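Local coordinates for ABC transporter, substrate binding protein (PDB 3C9H) that probably captures a solute in the periplasm and delivers it to an ABC transporter, and binds a magnesium ion, at residues T133-V138 / L235-A240; D256-M261 / A321-V326. All blocks are in the same frame, centred on the assembly; numbering follows the deposited sequence.

Contact 1: residues T133-V138 / L235-A240; sequences TFEPAV and LGSYAA
Glu135 reaches from strand 135-138 to the first turn of helix 236-240 and takes a hydrogen bond from the hydroxyl of Ser237, with Ser237 OG 2.5 Å from Glu135 OE1. The hydroxyl comes in on the anti side of OE1, only 16° out of the carboxylate plane. Ser237 points OG back over its own backbone, between N and the carbonyl carbon (chi1 44°), which brings it round to the strand. The other oxygen, Glu135 OE2, accepts from Thr133 OG1 at 2.7 Å through its anti lone pair, and forms a salt bridge with Arg263. The tightly packed part lies one step along, where Gly236 sits against the strand: Gly236 N donates to Pro136 O at 2.9 Å, and Val138 CG2 lies 3.7 Å from Gly236 CA. With no side chain at Gly236, the helix start can settle between Pro136 and Val138. The looser margin is at Ala239, whose CB is 4.3 Å from Val138 CG2; beyond it the helix leads to the partly exposed Ala240. Leu235, the N-cap residue, approaches the magnesium and a citrate probably from the crystallisation liquor, to which Tyr238 OH hydrogen-bonds, consistent with a helix start bordering the ligand cleft. Gripped through both oxygens by two hydroxyls and an arginine, the buried carboxylate is held in place, and Arg263 probably favours its ionised form.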
# COMPACT_ATOMS: atom_id res chain seq x y z
N THR A 133 5.77 3.83 -6.24
CA THR A 133 4.65 3.23 -6.94
C THR A 133 3.49 4.23 -6.92
O THR A 133 3.55 5.24 -6.22
CB THR A 133 4.16 1.95 -6.23
OG1 THR A 133 3.54 2.29 -4.97
CG2 THR A 133 5.32 0.95 -6.01
N PHE A 134 2.43 3.91 -7.65
CA PHE A 134 1.23 4.77 -7.73
C PHE A 134 0.03 3.80 -7.77
O PHE A 134 -0.32 3.29 -8.83
CB PHE A 134 1.38 5.63 -9.00
CG PHE A 134 0.47 6.83 -9.08
CD1 PHE A 134 0.75 7.98 -8.36
CD2 PHE A 134 -0.64 6.81 -9.91
CE1 PHE A 134 -0.08 9.11 -8.46
CE2 PHE A 134 -1.48 7.92 -10.01
CZ PHE A 134 -1.20 9.07 -9.28
N GLU A 135 -0.56 3.51 -6.60
CA GLU A 135 -1.56 2.41 -6.43
C GLU A 135 -2.89 2.88 -5.83
O GLU A 135 -2.90 3.48 -4.78
CB GLU A 135 -0.96 1.31 -5.53
CG GLU A 135 0.19 0.55 -6.20
CD GLU A 135 0.92 -0.34 -5.21
OE1 GLU A 135 0.35 -1.38 -4.83
OE2 GLU A 135 2.04 0.03 -4.78
N PRO A 136 -4.02 2.64 -6.52
CA PRO A 136 -5.32 3.13 -6.05
C PRO A 136 -6.01 2.20 -5.05
O PRO A 136 -5.75 0.99 -5.05
CB PRO A 136 -6.14 3.21 -7.32
CG PRO A 136 -5.65 2.04 -8.15
CD PRO A 136 -4.13 2.00 -7.84
N ALA A 137 -6.84 2.79 -4.20
CA ALA A 137 -7.76 2.08 -3.30
C ALA A 137 -9.09 1.94 -4.02
O ALA A 137 -9.77 2.97 -4.33
CB ALA A 137 -7.96 2.85 -2.05
N VAL A 138 -9.50 0.70 -4.24
CA VAL A 138 -10.60 0.38 -5.15
C VAL A 138 -11.68 -0.45 -4.48
O VAL A 138 -11.48 -1.01 -3.39
CB VAL A 138 -10.07 -0.40 -6.38
CG1 VAL A 138 -8.97 0.38 -7.08
CG2 VAL A 138 -9.60 -1.84 -5.97
N LEU A 235 -6.38 -2.63 -2.14
CA LEU A 235 -5.30 -2.30 -3.04
C LEU A 235 -5.59 -2.79 -4.46
O LEU A 235 -5.76 -3.98 -4.71
CB LEU A 235 -3.96 -2.84 -2.50
CG LEU A 235 -3.39 -2.18 -1.23
CD1 LEU A 235 -2.07 -2.86 -0.84
CD2 LEU A 235 -3.22 -0.65 -1.38
N GLY A 236 -5.63 -1.85 -5.41
CA GLY A 236 -5.99 -2.16 -6.79
C GLY A 236 -4.98 -3.06 -7.47
O GLY A 236 -5.33 -3.88 -8.29
N SER A 237 -3.71 -2.90 -7.11
CA SER A 237 -2.63 -3.72 -7.68
C SER A 237 -2.83 -5.19 -7.30
O SER A 237 -2.76 -6.06 -8.13
CB SER A 237 -1.29 -3.20 -7.16
OG SER A 237 -1.37 -2.94 -5.76
N TYR A 238 -3.09 -5.45 -6.03
CA TYR A 238 -3.34 -6.78 -5.53
C TYR A 238 -4.63 -7.32 -6.12
O TYR A 238 -4.70 -8.50 -6.46
CB TYR A 238 -3.46 -6.76 -4.01
CG TYR A 238 -2.17 -6.48 -3.23
CD1 TYR A 238 -0.99 -6.07 -3.86
CD2 TYR A 238 -2.16 -6.62 -1.87
CE1 TYR A 238 0.17 -5.80 -3.12
CE2 TYR A 238 -1.02 -6.37 -1.13
CZ TYR A 238 0.15 -5.97 -1.76
OH TYR A 238 1.27 -5.71 -1.01
N ALA A 239 -5.64 -6.46 -6.26
CA ALA A 239 -6.91 -6.88 -6.81
C ALA A 239 -6.71 -7.33 -8.26
O ALA A 239 -7.21 -8.37 -8.64
CB ALA A 239 -7.94 -5.77 -6.70
N ALA A 240 -5.97 -6.55 -9.05
CA ALA A 240 -5.66 -6.92 -10.43
C ALA A 240 -4.87 -8.23 -10.50
O ALA A 240 -5.13 -9.06 -11.38
CB ALA A 240 -4.93 -5.79 -11.16

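Contact 2: residues D256-M261 / A321-V326; sequences DYTVVM and AQLRPV
Thr258 and Gln322 run side by side in the same direction across the paired strands; the threonine hydroxyl is hydrogen-bonded to Pro254 O. Further along the face that carries Thr258, Val260 CG2 rests 4.2 Å from Leu323 CB, and Val260 CB packs on Pro325 CB. On the face that carries Val259, Arg324 lays one side of its guanidinium over Tyr257, with Tyr257 CB 3.6 Å from Arg324 CZ, although the exact place of that group is somewhat doubtful. The arginine chain folds back at chi2 (-57°), which turns its end towards the start of the neighbouring strand, while the tyrosine ring leads away to Asp191 and Arg155. Between these two faces the strands pair in parallel: Thr258 N donates to Gln322 O at 2.7 Å, Arg324 N to Thr258 O, and Val260 N to Arg324 O. Past Pro325, a water accepts from Val326 N at 2.9 Å and gives a weak bond to Val260 O, while Val326 CG2 packs 3.4 Å from Val260 O. Strand 323-325 thus follows one edge of strand 258-261, with strand 135-142 hydrogen-bonded to the other; helix 183-194 packs on Tyr257, Val259 and Arg324, and helix 96-104 meets Met261 and Val326.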
# COMPACT_ATOMS: atom_id res chain seq x y z
N ASP A 256 -16.56 8.75 -8.02
CA ASP A 256 -16.59 9.99 -7.22
C ASP A 256 -15.17 10.49 -6.87
O ASP A 256 -14.82 11.64 -7.13
CB ASP A 256 -17.49 9.85 -5.97
CG ASP A 256 -17.21 8.58 -5.15
OD1 ASP A 256 -16.47 7.68 -5.59
OD2 ASP A 256 -17.78 8.46 -4.04
N TYR A 257 -14.33 9.63 -6.32
CA TYR A 257 -12.90 9.93 -6.23
C TYR A 257 -12.15 8.64 -5.93
O TYR A 257 -12.73 7.69 -5.38
CB TYR A 257 -12.61 10.98 -5.14
CG TYR A 257 -12.91 10.50 -3.74
CD1 TYR A 257 -11.96 9.81 -2.99
CD2 TYR A 257 -14.15 10.75 -3.16
CE1 TYR A 257 -12.26 9.36 -1.70
CE2 TYR A 257 -14.43 10.32 -1.90
CZ TYR A 257 -13.50 9.64 -1.16
OH TYR A 257 -13.85 9.23 0.11
N THR A 258 -10.87 8.61 -6.28
CA THR A 258 -10.05 7.43 -6.02
C THR A 258 -8.79 7.88 -5.30
O THR A 258 -7.98 8.63 -5.85
CB THR A 258 -9.67 6.63 -7.32
OG1 THR A 258 -10.84 6.07 -7.94
CG2 THR A 258 -8.75 5.46 -6.99
N VAL A 259 -8.63 7.45 -4.05
CA VAL A 259 -7.42 7.72 -3.31
C VAL A 259 -6.27 6.88 -3.88
O VAL A 259 -6.46 5.71 -4.24
CB VAL A 259 -7.59 7.45 -1.82
CG1 VAL A 259 -6.22 7.59 -1.11
CG2 VAL A 259 -8.64 8.44 -1.21
N VAL A 260 -5.09 7.50 -3.99
CA VAL A 260 -3.90 6.83 -4.53
C VAL A 260 -2.76 6.93 -3.51
O VAL A 260 -2.43 8.02 -2.97
CB VAL A 260 -3.46 7.39 -5.88
CG1 VAL A 260 -2.20 6.67 -6.41
CG2 VAL A 260 -4.58 7.27 -6.86
N MET A 261 -2.13 5.79 -3.26
CA MET A 261 -0.96 5.79 -2.39
C MET A 261 0.25 5.43 -3.20
O MET A 261 0.14 4.97 -4.33
CB MET A 261 -1.12 4.82 -1.20
CG MET A 261 -1.02 3.33 -1.53
SD MET A 261 0.62 2.53 -1.80
CE MET A 261 1.50 3.37 -0.53
N ALA A 321 -8.76 14.51 -12.20
CA ALA A 321 -9.14 14.88 -10.83
C ALA A 321 -9.93 13.81 -10.06
O ALA A 321 -10.20 14.00 -8.88
CB ALA A 321 -9.93 16.21 -10.82
N GLN A 322 -10.30 12.71 -10.70
CA GLN A 322 -10.85 11.55 -9.98
C GLN A 322 -9.81 11.05 -8.96
O GLN A 322 -10.16 10.68 -7.84
CB GLN A 322 -11.19 10.43 -10.96
CG GLN A 322 -11.76 9.12 -10.36
CD GLN A 322 -11.79 7.97 -11.39
OE1 GLN A 322 -12.08 6.81 -11.06
NE2 GLN A 322 -11.48 8.30 -12.65
N LEU A 323 -8.53 11.07 -9.36
CA LEU A 323 -7.42 10.55 -8.52
C LEU A 323 -7.03 11.53 -7.43
O LEU A 323 -6.90 12.74 -7.68
CB LEU A 323 -6.18 10.25 -9.37
CG LEU A 323 -6.35 9.30 -10.55
CD1 LEU A 323 -5.00 8.92 -11.12
CD2 LEU A 323 -7.15 8.07 -10.17
N ARG A 324 -6.81 11.00 -6.22
CA ARG A 324 -6.42 11.80 -5.07
C ARG A 324 -5.12 11.21 -4.47
O ARG A 324 -5.17 10.52 -3.45
CB ARG A 324 -7.55 11.84 -4.03
CG ARG A 324 -8.91 12.31 -4.57
CD ARG A 324 -8.79 13.71 -5.21
NE ARG A 324 -10.05 14.45 -5.15
CZ ARG A 324 -11.12 14.21 -5.91
NH1 ARG A 324 -11.09 13.26 -6.82
NH2 ARG A 324 -12.22 14.93 -5.77
N PRO A 325 -3.96 11.48 -5.11
CA PRO A 325 -2.68 10.99 -4.58
C PRO A 325 -2.20 11.79 -3.40
O PRO A 325 -2.72 12.87 -3.12
CB PRO A 325 -1.70 11.15 -5.75
CG PRO A 325 -2.33 12.19 -6.66
CD PRO A 325 -3.80 12.25 -6.37
N VAL A 326 -1.18 11.25 -2.71
CA VAL A 326 -0.61 11.83 -1.50
C VAL A 326 0.86 12.24 -1.79
O VAL A 326 1.67 11.40 -2.20
CB VAL A 326 -0.66 10.81 -0.33
CG1 VAL A 326 -0.35 11.48 0.99
CG2 VAL A 326 -2.04 10.09 -0.27
O HOH W 1 0.63 9.19 -3.75

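Following the chain from the N terminus, strand 135-142 comes first, and contact 1 closes a loop of 96 residues, about half of it helix, when helix 236-245 returns to it. Only then does the chain enter strand 258-268; 59 residues, three helices among them, separate 256-261 from 321-326, where strand 323-325 closes contact 2. The two loops therefore follow in series, neither enclosing nor crossing the other. They meet in space because strands 135-142 and 258-268 are antiparallel neighbours: Glu135 N lies 2.8 Å from Met261 O, and Pro136 CB packs against Thr258 CG2. Together they connect a helix start near the magnesium site, through two central strands, with the late strand 323-325.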